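Local coordinates for gram-negative insecticidal protein (Chromobacterium piscinae, PDB 6FBM), which is an insecticidal toxin of the MACPF family that probably acts by forming pores in membranes, as many MACPF proteins do, at residues I172-V177 with S276-Q281; P14-M19 with W131-P136; A30-L35 with A270-F275; F41-E46 with P60-V65; Y84-S89 with R97-S102. All blocks are in the same frame, centred on the assembly; numbering follows the deposited sequence.

Contact 1 (I172-V177 with S276-Q281); sequences ISEAAV and STESLQ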
# COMPACT_ATOMS: atom_id res chain seq x y z
N ILE A 172 1.14 -30.16 20.72
CA ILE A 172 1.79 -30.20 19.43
C ILE A 172 3.29 -30.25 19.63
O ILE A 172 3.90 -29.29 20.07
CB ILE A 172 1.46 -28.93 18.59
CG1 ILE A 172 -0.05 -28.79 18.32
CG2 ILE A 172 2.24 -28.95 17.27
CD1 ILE A 172 -0.65 -29.88 17.45
N SER A 173 3.87 -31.38 19.30
CA SER A 173 5.31 -31.59 19.41
C SER A 173 6.03 -31.47 18.10
O SER A 173 7.21 -31.12 18.06
CB SER A 173 5.59 -32.96 20.00
OG SER A 173 6.95 -33.10 20.28
N GLU A 174 5.34 -31.79 17.01
CA GLU A 174 5.90 -31.70 15.67
C GLU A 174 4.75 -31.37 14.72
O GLU A 174 3.66 -31.92 14.83
CB GLU A 174 6.54 -33.03 15.31
CG GLU A 174 7.47 -32.98 14.12
CD GLU A 174 8.06 -34.37 13.88
OE1 GLU A 174 7.30 -35.25 13.44
OE2 GLU A 174 9.27 -34.60 14.13
N ALA A 175 4.98 -30.47 13.77
CA ALA A 175 3.94 -30.13 12.80
C ALA A 175 4.51 -29.74 11.45
O ALA A 175 5.58 -29.12 11.36
CB ALA A 175 3.09 -28.99 13.34
N ALA A 176 3.75 -30.09 10.43
CA ALA A 176 4.00 -29.62 9.09
C ALA A 176 3.39 -28.24 8.95
O ALA A 176 2.26 -28.02 9.36
CB ALA A 176 3.40 -30.58 8.09
N VAL A 177 4.14 -27.34 8.35
CA VAL A 177 3.68 -26.00 8.10
C VAL A 177 3.60 -25.73 6.60
O VAL A 177 4.50 -26.04 5.84
CB VAL A 177 4.61 -24.98 8.78
CG1 VAL A 177 4.13 -23.59 8.51
CG2 VAL A 177 4.67 -25.22 10.29
N SER A 276 2.47 -35.78 11.66
CA SER A 276 3.23 -36.97 11.42
C SER A 276 3.01 -37.90 12.60
O SER A 276 2.29 -37.54 13.54
CB SER A 276 4.71 -36.61 11.37
OG SER A 276 5.23 -36.42 12.70
N THR A 277 3.68 -39.06 12.62
CA THR A 277 3.50 -40.01 13.72
C THR A 277 3.93 -39.44 15.07
O THR A 277 3.52 -39.97 16.08
CB THR A 277 4.24 -41.35 13.50
OG1 THR A 277 5.62 -41.10 13.28
CG2 THR A 277 3.70 -42.11 12.33
N GLU A 278 4.77 -38.41 15.08
CA GLU A 278 5.26 -37.81 16.34
C GLU A 278 4.58 -36.49 16.74
O GLU A 278 5.00 -35.86 17.71
CB GLU A 278 6.79 -37.59 16.26
CG GLU A 278 7.64 -38.85 16.08
CD GLU A 278 7.41 -39.91 17.15
OE1 GLU A 278 7.24 -39.57 18.33
OE2 GLU A 278 7.39 -41.10 16.80
N SER A 279 3.54 -36.08 16.02
CA SER A 279 3.00 -34.73 16.17
C SER A 279 2.36 -34.48 17.52
O SER A 279 2.72 -33.53 18.19
CB SER A 279 2.01 -34.41 15.06
OG SER A 279 2.72 -34.26 13.86
N LEU A 280 1.44 -35.34 17.91
CA LEU A 280 0.74 -35.19 19.17
C LEU A 280 1.44 -36.00 20.25
O LEU A 280 1.66 -37.20 20.07
CB LEU A 280 -0.70 -35.63 19.01
CG LEU A 280 -1.49 -34.74 18.05
CD1 LEU A 280 -2.78 -35.42 17.65
CD2 LEU A 280 -1.79 -33.40 18.70
N GLN A 281 1.83 -35.35 21.35
CA GLN A 281 2.50 -36.02 22.45
C GLN A 281 1.68 -35.77 23.69
O GLN A 281 1.13 -34.70 23.85
CB GLN A 281 3.92 -35.49 22.62
CG GLN A 281 4.84 -35.85 21.45
CD GLN A 281 5.00 -37.36 21.28
OE1 GLN A 281 5.15 -38.08 22.24
NE2 GLN A 281 4.94 -37.83 20.03
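Ser173 lays its CB against the aliphatic part of Gln281, with Ser173 CB 3.3 Å from Gln281 CG. Gln281 folds back at chi2 (-61°), and its NE2 donates to Glu278 O. That oxygen lies close to the amide plane of Gln281, so the bond fixes how the amide is turned.

Ser279 ties the two segments together. Its carbonyl oxygen, Ser279 O, takes the backbone N-H of Ser173 at 2.7 Å, with a weaker bond from Glu174 N. Its hydroxyl, Ser279 OG, donates to Glu174 O at 2.7 Å from above the carbonyl plane. The same OG accepts from Ser276 N. This buried hydroxyl is therefore used both as donor and as acceptor.

Glu174 stretches across with CG trans to its own N (chi1 -165°). Its OE1 receives the hydroxyl of Ser276, although the modelled separation is so short that its exact value is doubtful. Ser276 OG also accepts from Glu278 N at 3.1 Å.

Ile172 and Leu280 are a non-hydrogen-bonded antiparallel pair. Ile172 CD1 meets Leu280 CD2 at 3.9 Å, and both side chains also touch Tyr23 and Phe275. The bend from Ser276 to Ser279 is a type I beta turn containing an ST turn at Ser276. It leads from strand 271-274 to strand 280-282, both neighbours of strand 170-177 in the antiparallel sheet of the MACPF domain.

Contact 2 (P14-M19 with W131-P136); sequences PGVTSM and WYISLP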
# COMPACT_ATOMS: atom_id res chain seq x y z
N PRO A 14 6.38 -18.73 10.43
CA PRO A 14 5.03 -19.26 10.54
C PRO A 14 5.00 -20.69 11.09
O PRO A 14 5.85 -21.54 10.76
CB PRO A 14 4.53 -19.21 9.09
CG PRO A 14 5.27 -18.09 8.47
CD PRO A 14 6.64 -18.15 9.08
N GLY A 15 4.03 -20.93 11.97
CA GLY A 15 3.91 -22.18 12.68
C GLY A 15 4.39 -22.12 14.12
O GLY A 15 3.90 -22.88 14.97
N VAL A 16 5.34 -21.23 14.41
CA VAL A 16 5.95 -21.22 15.72
C VAL A 16 4.93 -21.09 16.84
O VAL A 16 5.13 -21.69 17.89
CB VAL A 16 7.01 -20.11 15.86
CG1 VAL A 16 7.48 -19.98 17.29
CG2 VAL A 16 8.24 -20.45 15.03
N THR A 17 3.87 -20.32 16.63
CA THR A 17 2.86 -20.08 17.67
C THR A 17 2.03 -21.30 17.94
O THR A 17 1.35 -21.35 18.95
CB THR A 17 1.88 -18.96 17.29
OG1 THR A 17 1.21 -19.31 16.07
CG2 THR A 17 2.61 -17.61 17.12
N SER A 18 2.04 -22.26 17.02
CA SER A 18 1.33 -23.52 17.23
C SER A 18 2.10 -24.53 18.05
O SER A 18 1.51 -25.44 18.57
CB SER A 18 0.97 -24.14 15.89
OG SER A 18 0.18 -23.24 15.16
N MET A 19 3.41 -24.37 18.14
CA MET A 19 4.25 -25.37 18.75
C MET A 19 4.10 -25.37 20.27
O MET A 19 4.01 -24.32 20.93
CB MET A 19 5.70 -25.18 18.36
CG MET A 19 5.94 -25.28 16.86
SD MET A 19 5.16 -26.70 16.04
CE MET A 19 6.17 -28.04 16.69
N TRP A 131 7.77 -26.46 5.72
CA TRP A 131 8.71 -26.97 6.70
C TRP A 131 8.01 -27.69 7.82
O TRP A 131 6.78 -27.60 7.96
CB TRP A 131 9.57 -25.84 7.28
CG TRP A 131 8.79 -24.69 7.75
CD1 TRP A 131 8.23 -24.55 8.96
CD2 TRP A 131 8.50 -23.50 7.02
NE1 TRP A 131 7.61 -23.30 9.07
CE2 TRP A 131 7.80 -22.64 7.88
CE3 TRP A 131 8.84 -23.05 5.75
CZ2 TRP A 131 7.34 -21.39 7.48
CZ3 TRP A 131 8.40 -21.81 5.35
CH2 TRP A 131 7.66 -20.99 6.21
N TYR A 132 8.80 -28.43 8.60
CA TYR A 132 8.36 -29.04 9.82
C TYR A 132 9.01 -28.26 10.95
O TYR A 132 10.14 -27.79 10.81
CB TYR A 132 8.76 -30.52 9.88
CG TYR A 132 8.30 -31.37 8.71
CD1 TYR A 132 7.04 -31.97 8.73
CD2 TYR A 132 9.12 -31.62 7.60
CE1 TYR A 132 6.58 -32.77 7.68
CE2 TYR A 132 8.67 -32.42 6.54
CZ TYR A 132 7.39 -32.99 6.57
OH TYR A 132 6.89 -33.80 5.53
N ILE A 133 8.29 -28.10 12.04
CA ILE A 133 8.87 -27.58 13.27
C ILE A 133 8.70 -28.72 14.26
O ILE A 133 7.66 -29.40 14.25
CB ILE A 133 8.19 -26.32 13.82
CG1 ILE A 133 7.90 -25.33 12.68
CG2 ILE A 133 9.06 -25.70 14.89
CD1 ILE A 133 7.12 -24.11 13.09
N SER A 134 9.72 -28.96 15.07
CA SER A 134 9.66 -30.01 16.08
C SER A 134 10.27 -29.53 17.37
O SER A 134 11.16 -28.69 17.38
CB SER A 134 10.36 -31.27 15.58
OG SER A 134 11.71 -30.98 15.26
N LEU A 135 9.72 -30.05 18.46
CA LEU A 135 10.16 -29.73 19.81
C LEU A 135 11.08 -30.82 20.35
O LEU A 135 11.16 -31.93 19.78
CB LEU A 135 8.95 -29.64 20.73
CG LEU A 135 7.93 -28.55 20.38
CD1 LEU A 135 6.85 -28.52 21.44
CD2 LEU A 135 8.59 -27.19 20.29
N PRO A 136 11.77 -30.53 21.47
CA PRO A 136 12.44 -31.57 22.22
C PRO A 136 11.48 -32.64 22.74
O PRO A 136 10.24 -32.47 22.75
CB PRO A 136 13.02 -30.79 23.41
CG PRO A 136 13.22 -29.43 22.92
CD PRO A 136 11.96 -29.22 22.11
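The antiparallel sheet of the MACPF domain is covered here by the N-terminal loop, as Pro14, Val16 and Met19 pack on Trp131, Ile133 and Leu135. These three alternate residues point to the loop from the end of strand 120-134 and just beyond it. Tyr132 and Ser134 point away from the loop.

Trp131 makes the polar link. Its NE1 donates to Pro14 O at 3.0 Å, and the oxygen lies in the ring plane, only 4° out of it. The indole stands up from the strand with CG between the backbone N and C (chi1 50°), which carries NE1 to the loop. The side chains of Pro14 and Trp131 cross at about a right angle, with Pro14 CD 3.7 Å from Trp131 CZ2.

Gly15 has a positive phi of 103° and begins a turn in which Gly15 O accepts from Ser18 N. Ile133 CD1 presses directly on this backbone, 3.5 Å from Gly15 C. Val16 CG2 is a looser neighbour of the same methyl group.

Met19 fills the ground between Ile133 and Leu135. Its CB lies 4.0 Å from Leu135 CD2. Met19 CG lies 3.7 Å from Ile133 CG2, the other branch of the isoleucine. The chain bends at chi2 and chi3, which brings the terminal methyl Met19 CE to 3.2 Å from the backbone oxygen Ile133 O.

Contact 3 (A30-L35 with A270-F275); sequences ASPESL and ATLMDF
Ala30 and Asp274 bring their backbones together, with Ala30 CA 4.9 Å from Asp274 CA, but no conventional hydrogen bond crosses between 30-35 and 270-275. Ala30 has positive phi and psi. Its carbonyl faces the strand, and Met273 CA makes a CA-H...O contact with Ala30 O at 3.3 Å. Beyond Ala30, segment 30-35 turns into a short 3-10 piece, opened by an ST turn in which Ser31 OG accepts from Glu33 N.

Phe275 lies flat against Ala30. The methyl Ala30 CB sits 3.5 Å above the centre of the Phe275 ring, only 4° off the ring normal, in a CH-pi contact. Ala30 CA lies over the same face, near the far end of the ring. Tyr23 meets the Phe275 ring edge-to-face.

Leu272 sends CD2 against the peptide that joins Ala30 to Ser31, 3.4 Å from Ala30 C. At chi1 170° Leu272 swings its branch away from its own N and toward the loop. Pro32 closes the other end. Its CG lies 3.7 Å from Thr271 CB, and its CD lies 3.4 Å from Leu272 O. That same oxygen accepts the hydroxyl of Thr271, which reaches it from above the carbonyl plane.

Asp274 points away from the loop, yet Tyr29 bonds to one carboxylate oxygen and Lys74 forms a salt bridge with the other. Met273 and Asp274 together face Ala176 of strand 170-177, a classic beta bulge set in the antiparallel sheet of the MACPF domain.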
# COMPACT_ATOMS: atom_id res chain seq x y z
N ALA A 30 -5.28 -31.51 12.29
CA ALA A 30 -4.12 -30.65 12.08
C ALA A 30 -4.50 -29.26 11.58
O ALA A 30 -4.20 -28.88 10.44
CB ALA A 30 -3.12 -31.31 11.14
N SER A 31 -5.19 -28.54 12.45
CA SER A 31 -5.60 -27.18 12.17
C SER A 31 -5.30 -26.31 13.38
O SER A 31 -5.44 -26.77 14.51
CB SER A 31 -7.10 -27.13 11.90
OG SER A 31 -7.54 -25.80 11.90
N PRO A 32 -4.92 -25.04 13.14
CA PRO A 32 -4.80 -24.08 14.24
C PRO A 32 -6.10 -23.83 14.99
O PRO A 32 -6.07 -23.44 16.14
CB PRO A 32 -4.36 -22.79 13.52
CG PRO A 32 -3.75 -23.25 12.24
CD PRO A 32 -4.53 -24.45 11.85
N GLU A 33 -7.24 -24.06 14.34
CA GLU A 33 -8.53 -23.86 14.98
C GLU A 33 -8.73 -24.78 16.18
O GLU A 33 -9.50 -24.44 17.06
CB GLU A 33 -9.69 -24.08 13.99
CG GLU A 33 -9.90 -23.01 12.91
CD GLU A 33 -11.23 -23.25 12.17
OE1 GLU A 33 -11.27 -23.70 10.99
OE2 GLU A 33 -12.28 -23.02 12.80
N SER A 34 -8.04 -25.92 16.23
CA SER A 34 -8.16 -26.83 17.35
C SER A 34 -7.01 -26.72 18.37
O SER A 34 -6.89 -27.59 19.27
CB SER A 34 -8.30 -28.25 16.85
OG SER A 34 -9.54 -28.41 16.22
N LEU A 35 -6.19 -25.67 18.26
CA LEU A 35 -5.24 -25.35 19.31
C LEU A 35 -5.98 -24.80 20.52
O LEU A 35 -7.04 -24.22 20.37
CB LEU A 35 -4.20 -24.32 18.85
CG LEU A 35 -3.33 -24.73 17.67
CD1 LEU A 35 -2.62 -23.51 17.12
CD2 LEU A 35 -2.34 -25.79 18.07
N ALA A 270 1.21 -19.56 5.53
CA ALA A 270 1.49 -20.89 6.05
C ALA A 270 1.04 -21.02 7.50
O ALA A 270 1.19 -20.09 8.27
CB ALA A 270 2.97 -21.20 5.94
N THR A 271 0.45 -22.18 7.81
CA THR A 271 0.10 -22.55 9.17
C THR A 271 0.39 -24.02 9.38
O THR A 271 0.72 -24.73 8.45
CB THR A 271 -1.38 -22.33 9.52
OG1 THR A 271 -2.19 -23.23 8.74
CG2 THR A 271 -1.81 -20.90 9.21
N LEU A 272 0.29 -24.47 10.62
CA LEU A 272 0.26 -25.86 10.95
C LEU A 272 -0.87 -26.40 10.10
O LEU A 272 -1.94 -25.83 10.08
CB LEU A 272 -0.01 -26.05 12.44
CG LEU A 272 -0.32 -27.46 12.96
CD1 LEU A 272 0.14 -27.59 14.41
CD2 LEU A 272 -1.78 -27.78 12.92
N MET A 273 -0.61 -27.47 9.38
CA MET A 273 -1.61 -28.10 8.55
C MET A 273 -1.49 -29.61 8.39
O MET A 273 -2.27 -30.19 7.64
CB MET A 273 -1.64 -27.44 7.17
CG MET A 273 -0.29 -27.21 6.50
SD MET A 273 0.69 -28.64 6.00
CE MET A 273 -0.35 -29.28 4.72
N ASP A 274 -0.54 -30.26 9.05
CA ASP A 274 -0.44 -31.69 8.96
C ASP A 274 0.34 -32.25 10.12
O ASP A 274 1.17 -31.57 10.75
CB ASP A 274 0.23 -32.10 7.63
CG ASP A 274 -0.27 -33.45 7.09
OD1 ASP A 274 -1.19 -34.06 7.67
OD2 ASP A 274 0.29 -33.88 6.04
N PHE A 275 0.06 -33.52 10.41
CA PHE A 275 0.65 -34.23 11.51
C PHE A 275 1.40 -35.42 10.96
O PHE A 275 0.99 -36.00 9.93
CB PHE A 275 -0.44 -34.77 12.41
CG PHE A 275 -1.15 -33.75 13.22
CD1 PHE A 275 -0.57 -32.53 13.55
CD2 PHE A 275 -2.39 -34.06 13.76
CE1 PHE A 275 -1.23 -31.64 14.37
CE2 PHE A 275 -3.06 -33.17 14.57
CZ PHE A 275 -2.47 -31.96 14.87

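Contact 4 (F41-E46 with P60-V65); sequences FDFGGE and PRSMHV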
# COMPACT_ATOMS: atom_id res chain seq x y z
N PHE A 41 4.85 -24.30 27.43
CA PHE A 41 6.28 -24.24 27.62
C PHE A 41 6.79 -22.84 27.46
O PHE A 41 6.12 -21.98 26.91
CB PHE A 41 6.97 -25.15 26.62
CG PHE A 41 6.38 -26.53 26.55
CD1 PHE A 41 6.63 -27.44 27.54
CD2 PHE A 41 5.56 -26.90 25.51
CE1 PHE A 41 6.11 -28.73 27.49
CE2 PHE A 41 5.02 -28.17 25.44
CZ PHE A 41 5.29 -29.08 26.44
N ASP A 42 7.97 -22.62 28.03
CA ASP A 42 8.73 -21.40 27.91
C ASP A 42 9.90 -21.86 27.06
O ASP A 42 10.73 -22.63 27.52
CB ASP A 42 9.19 -20.95 29.30
CG ASP A 42 10.14 -19.74 29.27
OD1 ASP A 42 10.49 -19.21 28.19
OD2 ASP A 42 10.54 -19.25 30.35
N PHE A 43 9.96 -21.41 25.81
CA PHE A 43 10.94 -21.93 24.84
C PHE A 43 12.29 -21.21 24.82
O PHE A 43 13.13 -21.52 23.97
CB PHE A 43 10.33 -21.97 23.44
CG PHE A 43 9.29 -23.02 23.27
CD1 PHE A 43 9.64 -24.36 23.29
CD2 PHE A 43 7.96 -22.67 23.08
CE1 PHE A 43 8.67 -25.32 23.14
CE2 PHE A 43 6.99 -23.64 22.91
CZ PHE A 43 7.35 -24.96 22.94
N GLY A 44 12.49 -20.27 25.75
CA GLY A 44 13.68 -19.44 25.80
C GLY A 44 13.50 -18.28 24.84
O GLY A 44 12.81 -18.40 23.76
N GLY A 45 14.09 -17.15 25.21
CA GLY A 45 14.03 -15.94 24.40
C GLY A 45 15.10 -15.88 23.32
O GLY A 45 15.04 -14.98 22.48
N GLU A 46 16.05 -16.82 23.33
CA GLU A 46 17.06 -16.88 22.31
C GLU A 46 16.44 -17.44 21.03
O GLU A 46 15.69 -18.42 21.06
CB GLU A 46 18.28 -17.71 22.73
CG GLU A 46 19.05 -17.17 23.92
CD GLU A 46 18.71 -17.87 25.25
OE1 GLU A 46 17.65 -18.57 25.38
OE2 GLU A 46 19.54 -17.73 26.19
N PRO A 60 12.42 -19.92 18.10
CA PRO A 60 13.21 -20.26 19.27
C PRO A 60 14.28 -21.33 19.00
O PRO A 60 14.01 -22.31 18.32
CB PRO A 60 12.16 -20.78 20.26
CG PRO A 60 10.91 -20.07 19.82
CD PRO A 60 10.99 -20.18 18.34
N ARG A 61 15.49 -21.09 19.51
CA ARG A 61 16.61 -22.04 19.42
C ARG A 61 16.25 -23.44 19.87
O ARG A 61 16.76 -24.40 19.31
CB ARG A 61 17.80 -21.58 20.27
CG ARG A 61 18.92 -20.99 19.44
CD ARG A 61 19.95 -20.29 20.34
NE ARG A 61 20.54 -19.17 19.60
CZ ARG A 61 21.39 -19.28 18.57
NH1 ARG A 61 21.89 -20.47 18.21
NH2 ARG A 61 21.83 -18.17 17.97
N SER A 62 15.38 -23.54 20.86
CA SER A 62 14.94 -24.84 21.34
C SER A 62 14.11 -25.64 20.34
O SER A 62 13.94 -26.85 20.55
CB SER A 62 14.14 -24.68 22.65
OG SER A 62 13.05 -23.76 22.49
N MET A 63 13.59 -25.02 19.28
CA MET A 63 12.85 -25.77 18.26
C MET A 63 13.78 -26.06 17.13
O MET A 63 14.80 -25.37 16.97
CB MET A 63 11.65 -24.99 17.74
CG MET A 63 10.73 -24.49 18.84
SD MET A 63 9.24 -23.74 18.15
CE MET A 63 8.47 -23.12 19.67
N HIS A 64 13.43 -27.09 16.38
CA HIS A 64 14.17 -27.46 15.19
C HIS A 64 13.26 -27.27 13.98
O HIS A 64 12.07 -27.61 14.03
CB HIS A 64 14.60 -28.92 15.26
CG HIS A 64 15.83 -29.15 16.08
ND1 HIS A 64 16.57 -30.32 16.01
CD2 HIS A 64 16.46 -28.38 16.99
CE1 HIS A 64 17.59 -30.25 16.85
NE2 HIS A 64 17.53 -29.09 17.47
N VAL A 65 13.85 -26.77 12.91
CA VAL A 65 13.14 -26.54 11.68
C VAL A 65 13.80 -27.36 10.61
O VAL A 65 15.03 -27.30 10.44
CB VAL A 65 13.18 -25.05 11.29
CG1 VAL A 65 12.53 -24.83 9.94
CG2 VAL A 65 12.47 -24.21 12.37
O HOH W 1 14.99 -20.77 22.39
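Pro60 begins the contact by placing its CB 3.9 Å from Phe43 CB. Pro60 CA also makes a CA-H...O contact with Glu46 O. The type I turn from Pro60 to Met63 then brings three further residues to the loop.

Arg61 gives its backbone N-H to Glu46 O at 3.1 Å in a nearly straight bond (171°). Arg61 CD lies 3.9 Å from Glu46 CB, which sits at the edge of the guanidinium. The charged ends do not meet. The guanidinium instead has a long, weak ion pair with Asp48. Glu46 also packs on Tyr269 of the second subunit.

Ser62 grips the loop by its hydroxyl. Ser62 OG donates to Phe43 O at 2.7 Å, in the carbonyl plane and on a lone pair. A chi1 of 55° tucks this hydroxyl over its own backbone. A water completes the join: it donates to Phe43 O and to Glu46 O, and accepts from Ser62 N. Each of these two loop carbonyls thus has two donors.

Met63 extends its chain so that its terminal methyl sits over the face of the Phe43 ring, a CH-pi contact. Met63 CE is 3.5 Å from the Phe43 ring centroid, 14° off the normal. The sulfur lies farther out above the same face, in a Met-aromatic contact. Phe41 CB lies over the opposite face.

Phe43 also touches Leu141 of helix 138-141 and Leu135 in the loop before it. Met63 rests on Ile133 of strand 120-134, and the backbone of His64 bonds to Ser134 as strand 64-78 begins.

Contact 5 (Y84-S89 with R97-S102); sequences YREKMS and RYKLFS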
# COMPACT_ATOMS: atom_id res chain seq x y z
N TYR A 84 -13.60 -45.14 8.52
CA TYR A 84 -13.09 -43.86 8.04
C TYR A 84 -12.46 -43.05 9.18
O TYR A 84 -11.34 -42.56 9.05
CB TYR A 84 -14.20 -43.04 7.38
CG TYR A 84 -13.80 -41.63 7.07
CD1 TYR A 84 -13.15 -41.31 5.88
CD2 TYR A 84 -14.03 -40.61 7.99
CE1 TYR A 84 -12.76 -39.99 5.62
CE2 TYR A 84 -13.67 -39.30 7.73
CZ TYR A 84 -13.04 -39.00 6.55
OH TYR A 84 -12.69 -37.70 6.31
N ARG A 85 -13.20 -42.93 10.27
CA ARG A 85 -12.73 -42.25 11.47
C ARG A 85 -11.43 -42.82 11.99
O ARG A 85 -10.54 -42.07 12.37
CB ARG A 85 -13.76 -42.32 12.58
CG ARG A 85 -15.02 -41.56 12.27
CD ARG A 85 -16.05 -41.82 13.33
NE ARG A 85 -15.78 -41.03 14.51
CZ ARG A 85 -16.40 -41.16 15.68
NH1 ARG A 85 -17.35 -42.08 15.87
NH2 ARG A 85 -16.07 -40.34 16.68
N GLU A 86 -11.32 -44.15 12.04
CA GLU A 86 -10.08 -44.82 12.48
C GLU A 86 -8.94 -44.51 11.55
O GLU A 86 -7.83 -44.19 12.01
CB GLU A 86 -10.23 -46.33 12.60
CG GLU A 86 -10.71 -46.78 13.99
CD GLU A 86 -11.38 -48.15 14.00
OE1 GLU A 86 -11.62 -48.70 12.91
OE2 GLU A 86 -11.68 -48.66 15.11
N LYS A 87 -9.20 -44.61 10.25
CA LYS A 87 -8.17 -44.40 9.24
C LYS A 87 -7.61 -42.98 9.35
O LYS A 87 -6.42 -42.78 9.31
CB LYS A 87 -8.70 -44.66 7.84
CG LYS A 87 -8.83 -46.12 7.44
CD LYS A 87 -9.75 -46.28 6.23
CE LYS A 87 -9.71 -47.67 5.63
NZ LYS A 87 -8.47 -47.88 4.84
N MET A 88 -8.51 -42.02 9.54
CA MET A 88 -8.14 -40.63 9.70
C MET A 88 -7.30 -40.36 10.95
O MET A 88 -6.53 -39.41 10.97
CB MET A 88 -9.41 -39.78 9.75
CG MET A 88 -9.19 -38.31 9.49
SD MET A 88 -10.67 -37.31 9.76
CE MET A 88 -11.55 -38.10 11.13
N SER A 89 -7.45 -41.18 11.98
CA SER A 89 -6.71 -41.04 13.25
C SER A 89 -5.35 -41.72 13.32
O SER A 89 -4.65 -41.59 14.32
CB SER A 89 -7.55 -41.59 14.39
OG SER A 89 -8.88 -41.12 14.30
N ARG A 97 -6.18 -46.91 20.03
CA ARG A 97 -6.82 -47.06 18.74
C ARG A 97 -8.04 -46.15 18.79
O ARG A 97 -9.17 -46.59 18.56
CB ARG A 97 -7.19 -48.53 18.49
CG ARG A 97 -6.00 -49.52 18.48
CD ARG A 97 -6.38 -50.91 19.05
NE ARG A 97 -5.27 -51.78 19.55
CZ ARG A 97 -4.68 -51.74 20.76
NH1 ARG A 97 -5.02 -50.83 21.68
NH2 ARG A 97 -3.70 -52.61 21.05
N TYR A 98 -7.82 -44.88 19.13
CA TYR A 98 -8.92 -43.92 19.29
C TYR A 98 -9.36 -43.36 17.96
O TYR A 98 -8.55 -43.19 17.04
CB TYR A 98 -8.53 -42.78 20.25
CG TYR A 98 -8.42 -43.18 21.70
CD1 TYR A 98 -9.54 -43.25 22.53
CD2 TYR A 98 -7.19 -43.54 22.25
CE1 TYR A 98 -9.44 -43.65 23.85
CE2 TYR A 98 -7.09 -43.96 23.58
CZ TYR A 98 -8.22 -43.99 24.37
OH TYR A 98 -8.13 -44.39 25.66
N LYS A 99 -10.65 -43.08 17.86
CA LYS A 99 -11.21 -42.29 16.76
C LYS A 99 -11.09 -40.80 17.12
O LYS A 99 -11.85 -40.27 17.94
CB LYS A 99 -12.68 -42.67 16.51
CG LYS A 99 -12.88 -44.13 16.16
CD LYS A 99 -14.34 -44.54 16.12
CE LYS A 99 -14.45 -46.04 16.29
NZ LYS A 99 -15.86 -46.50 16.28
N LEU A 100 -10.12 -40.16 16.48
CA LEU A 100 -9.77 -38.77 16.74
C LEU A 100 -10.44 -37.88 15.73
O LEU A 100 -11.04 -38.35 14.77
CB LEU A 100 -8.27 -38.59 16.65
CG LEU A 100 -7.39 -39.48 17.53
CD1 LEU A 100 -5.93 -39.21 17.24
CD2 LEU A 100 -7.70 -39.23 19.00
N PHE A 101 -10.35 -36.58 15.99
CA PHE A 101 -10.76 -35.54 15.05
C PHE A 101 -12.23 -35.62 14.65
O PHE A 101 -12.58 -35.40 13.49
CB PHE A 101 -9.84 -35.55 13.81
CG PHE A 101 -8.39 -35.70 14.14
CD1 PHE A 101 -7.78 -34.85 15.06
CD2 PHE A 101 -7.63 -36.70 13.56
CE1 PHE A 101 -6.44 -35.00 15.39
CE2 PHE A 101 -6.28 -36.85 13.87
CZ PHE A 101 -5.69 -36.00 14.80
N SER A 102 -13.09 -35.90 15.63
CA SER A 102 -14.55 -36.05 15.38
C SER A 102 -15.19 -34.78 14.83
O SER A 102 -16.14 -34.86 14.06
CB SER A 102 -15.29 -36.54 16.64
OG SER A 102 -14.71 -37.73 17.15
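Ser89 OG accepts the backbone N-H of Leu100 at 2.7 Å, in a nearly straight bond (163°). The same hydroxyl donates to Arg85 O, one turn back in the helix, at 2.7 Å. Its position beside its own backbone N (chi1 -46°) lets it serve both.

Arg85 makes the second bond across the contact. Its NH2 donates to Ser102 OG at 3.0 Å, with the oxygen near the guanidinium plane. Outside the two segments, NH2 also bonds Ser307 O, and NH1 bonds Gln309 O and forms a salt bridge with Glu82.

Lys99 passes over one face of this guanidinium with its extended chain, Lys99 CD lying 3.9 Å from Arg85 NH1. Its amine forms a salt bridge with Glu82 too. Lys99 CG also lies 4.1 Å from Glu86 CG.

Met88 bends at chi3, and its CE touches both Leu100 O and Phe101 O. The Phe101 ring turns its edge to Met88 O, while Leu100 CB sits over one of its faces. Arg85 and Lys99 thus meet through aliphatic carbon and a flat cation face, and both amine and guanidinium converge on Glu82, whose negative charge probably balances much of their positive charge.

Contacts 1, 2 and 3 lie side by side, with centres 8 to 10 Å apart. They share the antiparallel sheet of the MACPF domain: strand 170-177 is bordered by strand 120-134 on the one hand and by strands 271-274 and 280-282 on the other. Contact 4 reaches the same sheet through strand 64-78, its centre about 10 Å from that of contact 2. Contact 5 lies on helix 81-88, its centre about 31 Å from that of contact 4, but Phe101 touches Phe275 and Leu280. In chain order the N-terminal loops come first, yet 14-19 and 30-35 pack on strands far later in sequence. The N-terminal region is thus built into the MACPF fold.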